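Local coordinates for ionotropic glutamate receptor bacterial homologue (Nostoc punctiforme, PDB 2PYY), which binds L-glutamate as the ligand-binding core of a bacterial ionotropic glutamate receptor homologue, and probably couples that binding to opening of the receptor's channel, at residues B[29-32]-B[33-36]; B[123-126]-B[127-130]; B[139-142]-B[143-146]; B[210-213]-B[214-218]. One frame throughout, in Å; residues are numbered along the deposited sequence.

Contact 1: residues B[29-32]-B[33-36]; sequences DLWR and SIAT
Ser-33 and Thr-36 both turn their hydroxyls back onto carbonyls of the preceding turn of the helix. Ser-33 N donates to Asp-29 O, and Ser-33 OG lies 3.0 Å from that same Asp-29 O. Thr-36 has OG1 between its backbone N and carbonyl carbon (chi1 50°), which places OG1 2.8 Å from Arg-32 O and equally near Ser-33 O, so its single proton has two possible acceptors. Among the plain backbone bonds, Ala-35 N reaches Trp-31 O at 2.8 Å. One charged pair lies on the flank: Arg-32 NH1 bridges to Asp-29 OD1 at 2.8 Å, coming from above the carboxylate plane, while OD2 is taken by Lys-219 and Trp-220 NE1.

The apolar contacts centre on Ile-34, whose two branches diverge. Its CD1 meets Leu-30 CG at 3.9 Å; CG2, anti to the backbone N, approaches Trp-31 CZ3 at 4.2 Å, the two side chains crossing at about a right angle. Ala-35 CB sits over one face of the indole, near its rim, 4.1 Å from Trp-31 CE2. Ser-42 OG bonds the indole NE1, which helps set the rotation of the ring. Cutting Ile-34 back to an alanine is likely to take away the branches that meet Leu-30 CG and Trp-31 CZ3, opening a gap on the side of Ala-203 and Leu-207.

Trp-31 also touches Leu-64 and Ile-66 of strand 64-66. Helix 26-38 is thus amphipathic, laid between sheet and neighbouring helices, as in the alpha/beta lobes of type II periplasmic binding proteins.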
loop_
_atom_site.group_PDB
_atom_site.type_symbol
_atom_site.label_atom_id
_atom_site.label_comp_id
_atom_site.label_asym_id
_atom_site.label_seq_id
_atom_site.Cartn_x
_atom_site.Cartn_y
_atom_site.Cartn_z
ATOM N N ASP B 29 10.891 20.824 2.846
ATOM C CA ASP B 29 11.663 21.563 1.827
ATOM C C ASP B 29 11.179 21.296 0.405
ATOM O O ASP B 29 11.116 22.201 -0.431
ATOM C CB ASP B 29 13.158 21.219 1.896
ATOM C CG ASP B 29 13.807 21.704 3.179
ATOM O OD1 ASP B 29 13.222 22.584 3.842
ATOM O OD2 ASP B 29 14.903 21.216 3.511
ATOM N N LEU B 30 10.845 20.041 0.122
ATOM C CA LEU B 30 10.365 19.699 -1.213
ATOM C C LEU B 30 9.041 20.407 -1.508
ATOM O O LEU B 30 8.873 20.999 -2.572
ATOM C CB LEU B 30 10.192 18.183 -1.358
ATOM C CG LEU B 30 9.770 17.706 -2.747
ATOM C CD1 LEU B 30 10.850 18.065 -3.743
ATOM C CD2 LEU B 30 9.536 16.204 -2.731
ATOM N N TRP B 31 8.091 20.349 -0.582
ATOM C CA TRP B 31 6.823 21.017 -0.831
ATOM C C TRP B 31 7.006 22.537 -1.016
ATOM O O TRP B 31 6.405 23.136 -1.902
ATOM C CB TRP B 31 5.837 20.751 0.305
ATOM C CG TRP B 31 4.611 21.579 0.158
ATOM C CD1 TRP B 31 4.236 22.636 0.938
ATOM C CD2 TRP B 31 3.661 21.508 -0.909
ATOM N NE1 TRP B 31 3.115 23.231 0.419
ATOM C CE2 TRP B 31 2.737 22.552 -0.709
ATOM C CE3 TRP B 31 3.492 20.654 -2.010
ATOM C CZ2 TRP B 31 1.673 22.784 -1.578
ATOM C CZ3 TRP B 31 2.425 20.888 -2.879
ATOM C CH2 TRP B 31 1.527 21.941 -2.647
ATOM N N ARG B 32 7.830 23.152 -0.176
ATOM C CA ARG B 32 8.073 24.589 -0.278
ATOM C C ARG B 32 8.577 24.958 -1.674
ATOM O O ARG B 32 8.138 25.948 -2.244
ATOM C CB ARG B 32 9.095 25.027 0.769
ATOM C CG ARG B 32 9.428 26.514 0.749
ATOM C CD ARG B 32 10.682 26.821 1.560
ATOM N NE ARG B 32 10.500 26.557 2.995
ATOM C CZ ARG B 32 11.268 25.734 3.703
ATOM N NH1 ARG B 32 12.268 25.092 3.107
ATOM N NH2 ARG B 32 11.046 25.567 5.001
ATOM N N SER B 33 9.483 24.154 -2.233
ATOM C CA SER B 33 10.022 24.427 -3.570
ATOM C C SER B 33 8.962 24.284 -4.646
ATOM O O SER B 33 8.868 25.095 -5.569
ATOM C CB SER B 33 11.176 23.477 -3.903
ATOM O OG SER B 33 12.182 23.527 -2.916
ATOM N N ILE B 34 8.180 23.220 -4.528
ATOM C CA ILE B 34 7.115 22.940 -5.475
ATOM C C ILE B 34 6.114 24.090 -5.451
ATOM O O ILE B 34 5.683 24.570 -6.491
ATOM C CB ILE B 34 6.392 21.633 -5.103
ATOM C CG1 ILE B 34 7.361 20.453 -5.211
ATOM C CG2 ILE B 34 5.184 21.441 -5.984
ATOM C CD1 ILE B 34 6.764 19.130 -4.756
ATOM N N ALA B 35 5.765 24.532 -4.248
ATOM C CA ALA B 35 4.806 25.616 -4.065
ATOM C C ALA B 35 5.348 26.952 -4.554
ATOM O O ALA B 35 4.640 27.723 -5.196
ATOM C CB ALA B 35 4.420 25.719 -2.601
ATOM N N THR B 36 6.601 27.237 -4.237
ATOM C CA THR B 36 7.191 28.493 -4.662
ATOM C C THR B 36 7.271 28.531 -6.190
ATOM O O THR B 36 6.994 29.558 -6.812
ATOM C CB THR B 36 8.569 28.683 -4.031
ATOM O OG1 THR B 36 9.344 27.507 -4.236
ATOM C CG2 THR B 36 8.440 28.926 -2.536
#

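Contact 2: residues B[123-126]-B[127-130]; sequences AATY and LREH
Glu-129 N donates to Thr-125 O at 2.9 Å with an N-H...O angle of 172°, the straightest of four backbone bonds here. The Glu-129 side chain runs alongside Thr-125, whose CG2 lies 3.4 Å from Glu-129 OE1. At the helix end, His-130 N reaches Tyr-126 O at 3.0 Å and also bonds weakly to Leu-127 O.

Tyr-126 extends its ring with CG anti to the backbone N (chi1 174°), and His-130, one turn on, brings its imidazole over one ring face. The ring centroids are 4.0 Å apart with planes at 37°, an oblique pair; Tyr-126 CE2 comes 3.2 Å from His-130 NE2. With an alanine at Tyr-126, the imidazole of His-130 is likely to lose the ring it lies against and be freer to turn, and Leu-90 of strand 86-94 to lose its cover.

Arg-128 folds back so that one guanidinium face covers Thr-125 CA. A water joins Thr-125 OG1 at 2.8 Å and, weakly, Arg-128 NH1, whose main partner is Glu-136 of the same chain, a salt bridge; NE makes a long, weak ion pair with Glu-136 of the second subunit. Leu-127 touches Val-115 and Val-134; helix 122-129 is the crossover helix of the beta-alpha-beta unit formed with the parallel strands 114-118 and 133-137.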
loop_
_atom_site.group_PDB
_atom_site.type_symbol
_atom_site.label_atom_id
_atom_site.label_comp_id
_atom_site.label_asym_id
_atom_site.label_seq_id
_atom_site.Cartn_x
_atom_site.Cartn_y
_atom_site.Cartn_z
ATOM N N ALA B 123 2.669 -0.410 7.519
ATOM C CA ALA B 123 3.360 -1.485 8.232
ATOM C C ALA B 123 2.371 -2.317 9.058
ATOM O O ALA B 123 2.484 -3.542 9.129
ATOM C CB ALA B 123 4.460 -0.901 9.141
ATOM N N ALA B 124 1.404 -1.651 9.688
ATOM C CA ALA B 124 0.404 -2.363 10.487
ATOM C C ALA B 124 -0.430 -3.259 9.561
ATOM O O ALA B 124 -0.794 -4.380 9.921
ATOM C CB ALA B 124 -0.504 -1.369 11.208
ATOM N N THR B 125 -0.741 -2.737 8.377
ATOM C CA THR B 125 -1.513 -3.466 7.375
ATOM C C THR B 125 -0.730 -4.709 6.929
ATOM O O THR B 125 -1.244 -5.832 6.952
ATOM C CB THR B 125 -1.817 -2.570 6.141
ATOM O OG1 THR B 125 -2.696 -1.516 6.539
ATOM C CG2 THR B 125 -2.492 -3.365 5.023
ATOM N N TYR B 126 0.519 -4.498 6.535
ATOM C CA TYR B 126 1.372 -5.593 6.111
ATOM C C TYR B 126 1.445 -6.687 7.191
ATOM O O TYR B 126 1.247 -7.876 6.909
ATOM C CB TYR B 126 2.769 -5.061 5.784
ATOM C CG TYR B 126 3.792 -6.130 5.474
ATOM C CD1 TYR B 126 4.711 -6.546 6.441
ATOM C CD2 TYR B 126 3.868 -6.697 4.204
ATOM C CE1 TYR B 126 5.687 -7.495 6.144
ATOM C CE2 TYR B 126 4.837 -7.644 3.900
ATOM C CZ TYR B 126 5.740 -8.035 4.868
ATOM O OH TYR B 126 6.711 -8.955 4.558
ATOM N N LEU B 127 1.710 -6.286 8.428
ATOM C CA LEU B 127 1.794 -7.248 9.513
ATOM C C LEU B 127 0.500 -8.040 9.699
ATOM O O LEU B 127 0.526 -9.270 9.737
ATOM C CB LEU B 127 2.162 -6.547 10.820
ATOM C CG LEU B 127 3.542 -5.892 10.830
ATOM C CD1 LEU B 127 3.646 -4.964 12.025
ATOM C CD2 LEU B 127 4.643 -6.950 10.869
ATOM N N ARG B 128 -0.627 -7.338 9.811
ATOM C CA ARG B 128 -1.921 -7.997 10.002
ATOM C C ARG B 128 -2.211 -8.997 8.888
ATOM O O ARG B 128 -2.569 -10.148 9.144
ATOM C CB ARG B 128 -3.061 -6.970 10.062
ATOM C CG ARG B 128 -2.943 -5.974 11.201
ATOM C CD ARG B 128 -4.270 -5.294 11.493
ATOM N NE ARG B 128 -4.808 -4.584 10.339
ATOM C CZ ARG B 128 -4.388 -3.397 9.915
ATOM N NH1 ARG B 128 -3.417 -2.765 10.555
ATOM N NH2 ARG B 128 -4.930 -2.851 8.835
ATOM N N GLU B 129 -2.062 -8.548 7.648
ATOM C CA GLU B 129 -2.308 -9.397 6.494
ATOM C C GLU B 129 -1.409 -10.631 6.459
ATOM O O GLU B 129 -1.790 -11.659 5.902
ATOM C CB GLU B 129 -2.154 -8.584 5.210
ATOM C CG GLU B 129 -3.277 -7.576 4.999
ATOM C CD GLU B 129 -3.032 -6.673 3.801
ATOM O OE1 GLU B 129 -3.969 -5.951 3.394
ATOM O OE2 GLU B 129 -1.890 -6.690 3.277
ATOM N N HIS B 130 -0.229 -10.534 7.061
ATOM C CA HIS B 130 0.686 -11.667 7.113
ATOM C C HIS B 130 0.521 -12.401 8.436
ATOM O O HIS B 130 1.423 -13.096 8.897
ATOM C CB HIS B 130 2.131 -11.205 6.950
ATOM C CG HIS B 130 2.447 -10.730 5.568
ATOM N ND1 HIS B 130 3.518 -11.205 4.844
ATOM C CD2 HIS B 130 1.807 -9.851 4.762
ATOM C CE1 HIS B 130 3.521 -10.644 3.647
ATOM N NE2 HIS B 130 2.493 -9.819 3.572
HETATM O O HOH W 1 -2.972 0.178 8.742
#

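Contact 3: residues B[139-142]-B[143-146]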
loop_
_atom_site.group_PDB
_atom_site.type_symbol
_atom_site.label_atom_id
_atom_site.label_comp_id
_atom_site.label_asym_id
_atom_site.label_seq_id
_atom_site.Cartn_x
_atom_site.Cartn_y
_atom_site.Cartn_z
ATOM N N LYS B 139 1.470 6.710 18.758
ATOM C CA LYS B 139 2.627 7.609 18.619
ATOM C C LYS B 139 3.857 6.833 18.170
ATOM O O LYS B 139 4.220 5.823 18.778
ATOM C CB LYS B 139 2.931 8.271 19.972
ATOM C CG LYS B 139 2.262 9.601 20.252
ATOM C CD LYS B 139 3.156 10.751 19.789
ATOM C CE LYS B 139 2.685 12.125 20.292
ATOM N NZ LYS B 139 3.661 13.216 19.909
ATOM N N ILE B 140 4.510 7.309 17.118
ATOM C CA ILE B 140 5.700 6.633 16.610
ATOM C C ILE B 140 6.726 6.377 17.722
ATOM O O ILE B 140 7.318 5.303 17.805
ATOM C CB ILE B 140 6.390 7.456 15.509
ATOM C CG1 ILE B 140 7.806 6.906 15.274
ATOM C CG2 ILE B 140 6.409 8.933 15.897
ATOM C CD1 ILE B 140 8.571 7.629 14.221
ATOM N N GLU B 141 6.914 7.365 18.587
ATOM C CA GLU B 141 7.872 7.230 19.667
ATOM C C GLU B 141 7.519 6.058 20.589
ATOM O O GLU B 141 8.402 5.402 21.146
ATOM C CB GLU B 141 7.936 8.528 20.469
ATOM C CG GLU B 141 9.191 8.662 21.293
ATOM C CD GLU B 141 10.436 8.859 20.446
ATOM O OE1 GLU B 141 11.542 8.746 21.005
ATOM O OE2 GLU B 141 10.310 9.133 19.231
ATOM N N GLU B 142 6.228 5.785 20.738
ATOM C CA GLU B 142 5.795 4.699 21.606
ATOM C C GLU B 142 6.146 3.332 21.041
ATOM O O GLU B 142 6.244 2.354 21.782
ATOM C CB GLU B 142 4.291 4.793 21.868
ATOM C CG GLU B 142 3.879 6.135 22.455
ATOM C CD GLU B 142 2.375 6.251 22.663
ATOM O OE1 GLU B 142 1.631 5.888 21.735
ATOM O OE2 GLU B 142 1.946 6.711 23.742
ATOM N N ALA B 143 6.343 3.255 19.731
ATOM C CA ALA B 143 6.706 1.988 19.116
ATOM C C ALA B 143 8.140 1.666 19.520
ATOM O O ALA B 143 8.452 0.531 19.876
ATOM C CB ALA B 143 6.583 2.077 17.596
ATOM N N TYR B 144 9.016 2.665 19.463
ATOM C CA TYR B 144 10.418 2.474 19.850
ATOM C C TYR B 144 10.502 2.068 21.317
ATOM O O TYR B 144 11.320 1.222 21.687
ATOM C CB TYR B 144 11.203 3.768 19.625
ATOM C CG TYR B 144 11.171 4.247 18.192
ATOM C CD1 TYR B 144 11.380 5.586 17.881
ATOM C CD2 TYR B 144 10.910 3.363 17.151
ATOM C CE1 TYR B 144 11.322 6.037 16.563
ATOM C CE2 TYR B 144 10.854 3.800 15.835
ATOM C CZ TYR B 144 11.055 5.133 15.547
ATOM O OH TYR B 144 10.959 5.568 14.243
ATOM N N LYS B 145 9.661 2.682 22.147
ATOM C CA LYS B 145 9.631 2.368 23.574
ATOM C C LYS B 145 9.241 0.910 23.778
ATOM O O LYS B 145 9.909 0.173 24.494
ATOM C CB LYS B 145 8.616 3.251 24.302
ATOM C CG LYS B 145 9.207 4.434 25.039
ATOM C CD LYS B 145 9.237 5.686 24.180
ATOM C CE LYS B 145 9.502 6.912 25.040
ATOM N NZ LYS B 145 9.371 8.181 24.281
ATOM N N ALA B 146 8.142 0.514 23.147
ATOM C CA ALA B 146 7.642 -0.848 23.250
ATOM C C ALA B 146 8.750 -1.855 22.973
ATOM O O ALA B 146 8.766 -2.942 23.547
ATOM C CB ALA B 146 6.488 -1.055 22.279
#
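The first turn of helix 140-148 begins near the bound glutamate, with the side chain of Ile-140 about 6 Å from the ligand. The turn opens with a split backbone bond: Ala-143 N donates to Ile-140 O at 3.0 Å from well above the carbonyl plane, and weakly to Lys-139 O at 3.5 Å. Further on, the pattern settles, with Ala-146 N bonded to Glu-142 O at 3.0 Å.

Tyr-144 packs back on this opening turn. Ile-140 O lies 3.9 Å above the plane of the Tyr-144 ring, over its centre. The Ile-140 branch bearing CD1 runs anti to the backbone N (chi1 165°), which carries CG1 to 3.7 Å from Tyr-144 CZ and CD1 to 3.2 Å from Tyr-144 OH; this hydroxyl is buried here and has no polar partner in the model.

Glu-141 crosses the tyrosine at about a right angle, its carboxylate plane 79° from the ring plane. Glu-141 OE1 and Lys-145 NZ form only a long salt bridge of 4.0 Å, and the close approach of NZ to the Glu-141 CG makes the exact lysine placement doubtful.

Tyr-144 stacks on Tyr-165 and touches Val-161 and Leu-162 of helix 159-166, while Ala-143 and Ala-146 rest on Val-137 and Leu-135 of strand 133-137.

Contact 4: residues B[210-213]-B[214-218]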
loop_
_atom_site.group_PDB
_atom_site.type_symbol
_atom_site.label_atom_id
_atom_site.label_comp_id
_atom_site.label_asym_id
_atom_site.label_seq_id
_atom_site.Cartn_x
_atom_site.Cartn_y
_atom_site.Cartn_z
ATOM N N ASN B 210 16.437 20.240 -12.911
ATOM C CA ASN B 210 17.427 21.287 -12.663
ATOM C C ASN B 210 18.370 20.985 -11.503
ATOM O O ASN B 210 19.209 21.811 -11.151
ATOM C CB ASN B 210 16.759 22.646 -12.429
ATOM C CG ASN B 210 15.875 22.665 -11.202
ATOM O OD1 ASN B 210 16.167 22.030 -10.190
ATOM N ND2 ASN B 210 14.795 23.416 -11.283
ATOM N N GLY B 211 18.234 19.805 -10.909
ATOM C CA GLY B 211 19.110 19.434 -9.807
ATOM C C GLY B 211 18.603 19.747 -8.410
ATOM O O GLY B 211 19.136 19.228 -7.425
ATOM N N THR B 212 17.585 20.591 -8.312
ATOM C CA THR B 212 17.032 20.943 -7.008
ATOM C C THR B 212 16.658 19.716 -6.170
ATOM O O THR B 212 17.004 19.632 -4.985
ATOM C CB THR B 212 15.793 21.840 -7.147
ATOM O OG1 THR B 212 16.158 23.042 -7.838
ATOM C CG2 THR B 212 15.257 22.221 -5.763
ATOM N N TYR B 213 15.960 18.763 -6.786
ATOM C CA TYR B 213 15.551 17.542 -6.078
ATOM C C TYR B 213 16.788 16.857 -5.511
ATOM O O TYR B 213 16.886 16.551 -4.313
ATOM C CB TYR B 213 14.846 16.564 -7.027
ATOM C CG TYR B 213 14.369 15.318 -6.325
ATOM C CD1 TYR B 213 13.121 15.281 -5.709
ATOM C CD2 TYR B 213 15.194 14.199 -6.214
ATOM C CE1 TYR B 213 12.706 14.167 -4.997
ATOM C CE2 TYR B 213 14.794 13.076 -5.503
ATOM C CZ TYR B 213 13.546 13.064 -4.892
ATOM O OH TYR B 213 13.133 11.965 -4.163
ATOM N N GLN B 214 17.725 16.616 -6.417
ATOM C CA GLN B 214 18.990 15.978 -6.113
ATOM C C GLN B 214 19.641 16.650 -4.898
ATOM O O GLN B 214 20.048 15.984 -3.947
ATOM C CB GLN B 214 19.895 16.101 -7.340
ATOM C CG GLN B 214 20.472 14.795 -7.838
ATOM C CD GLN B 214 21.735 14.418 -7.108
ATOM O OE1 GLN B 214 22.823 14.428 -7.690
ATOM N NE2 GLN B 214 21.605 14.082 -5.823
ATOM N N SER B 215 19.721 17.977 -4.926
ATOM C CA SER B 215 20.344 18.709 -3.826
ATOM C C SER B 215 19.593 18.548 -2.509
ATOM O O SER B 215 20.209 18.449 -1.445
ATOM C CB SER B 215 20.460 20.190 -4.178
ATOM O OG SER B 215 21.249 20.365 -5.351
ATOM N N LEU B 216 18.266 18.515 -2.579
ATOM C CA LEU B 216 17.449 18.357 -1.384
ATOM C C LEU B 216 17.672 16.987 -0.778
ATOM O O LEU B 216 17.818 16.849 0.439
ATOM C CB LEU B 216 15.966 18.524 -1.719
ATOM C CG LEU B 216 15.330 19.881 -1.380
ATOM C CD1 LEU B 216 16.213 21.012 -1.840
ATOM C CD2 LEU B 216 13.949 19.956 -2.014
ATOM N N TYR B 217 17.696 15.972 -1.633
ATOM C CA TYR B 217 17.892 14.611 -1.161
ATOM C C TYR B 217 19.226 14.465 -0.441
ATOM O O TYR B 217 19.298 13.868 0.633
ATOM C CB TYR B 217 17.836 13.609 -2.323
ATOM C CG TYR B 217 18.105 12.200 -1.856
ATOM C CD1 TYR B 217 17.091 11.422 -1.305
ATOM C CD2 TYR B 217 19.394 11.677 -1.882
ATOM C CE1 TYR B 217 17.353 10.157 -0.786
ATOM C CE2 TYR B 217 19.667 10.419 -1.363
ATOM C CZ TYR B 217 18.642 9.664 -0.814
ATOM O OH TYR B 217 18.935 8.438 -0.261
ATOM N N ASP B 218 20.280 15.020 -1.031
ATOM C CA ASP B 218 21.607 14.908 -0.439
ATOM C C ASP B 218 21.712 15.692 0.866
ATOM O O ASP B 218 22.560 15.405 1.714
ATOM C CB ASP B 218 22.679 15.394 -1.418
ATOM C CG ASP B 218 22.811 14.498 -2.634
ATOM O OD1 ASP B 218 22.624 13.270 -2.487
ATOM O OD2 ASP B 218 23.119 15.017 -3.727
#
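Ser-215 grips Gly-211 O twice. Its backbone N donates at 2.9 Å to Gly-211 O, close to straight on the carbonyl, and its OG reaches the same Gly-211 O at 3.2 Å from above the carbonyl plane. The hydroxyl comes there because OG is anti to its own carbonyl carbon (chi1 -60°), folded back beside the backbone N.

Just ahead, Asn-210 OD1 is likewise held by two donors, both from Thr-212: OG1 at 2.6 Å and the backbone N at 2.8 Å. These two bonds fix the rotation of the amide. Between Asn-210 and Thr-212 sits Gly-211 with positive phi (93°), a conformation in which a CB would collide with the carbonyl O of Asn-210. At the exposed surface, Gln-214 NE2 makes a weak bond to Asp-218 OD2 at 2.7 Å, bent to an N-H...O angle of 121°.

Packing within the turn is sparse. Thr-212 CG2 and Leu-216 CD1 meet at 4.2 Å, and Tyr-213 CE2 stands 4.4 Å from Tyr-217 CB. The phenol OH of Tyr-213 bonds to Ile-85 O, and its ring makes a cation-pi contact with Lys-208; Leu-216 leans on Phe-26 of helix 26-38.

The whole is an Asx turn at Asn-210 leading into a helix N-cap at Gly-211, a short link from helix 197-209 to helix 212-220.

In the fold
Contacts 1 and 4 lie on one side of the chain's centre, and contact 2 and contact 3 lie across it, consistent with the two lobes that close round glutamate. Contact 1 is mostly buried and contact 4 is at the surface, yet they touch: Leu-216 CD2 packs 3.7 Å from Leu-30 CA, joining helix 212-220 to helix 26-38. Contacts 2 and 3 are partly buried and do not touch, their nearest atoms being about 9 Å apart, but both helices rest on strand 133-137. Chemistry follows place: branched aliphatics and indole in contact 1, aromatic pairing and a subunit-facing arginine in contact 2, a ring over a backbone carbonyl in contact 3, and an Asx turn and a doubly gripped glycine carbonyl in contact 4.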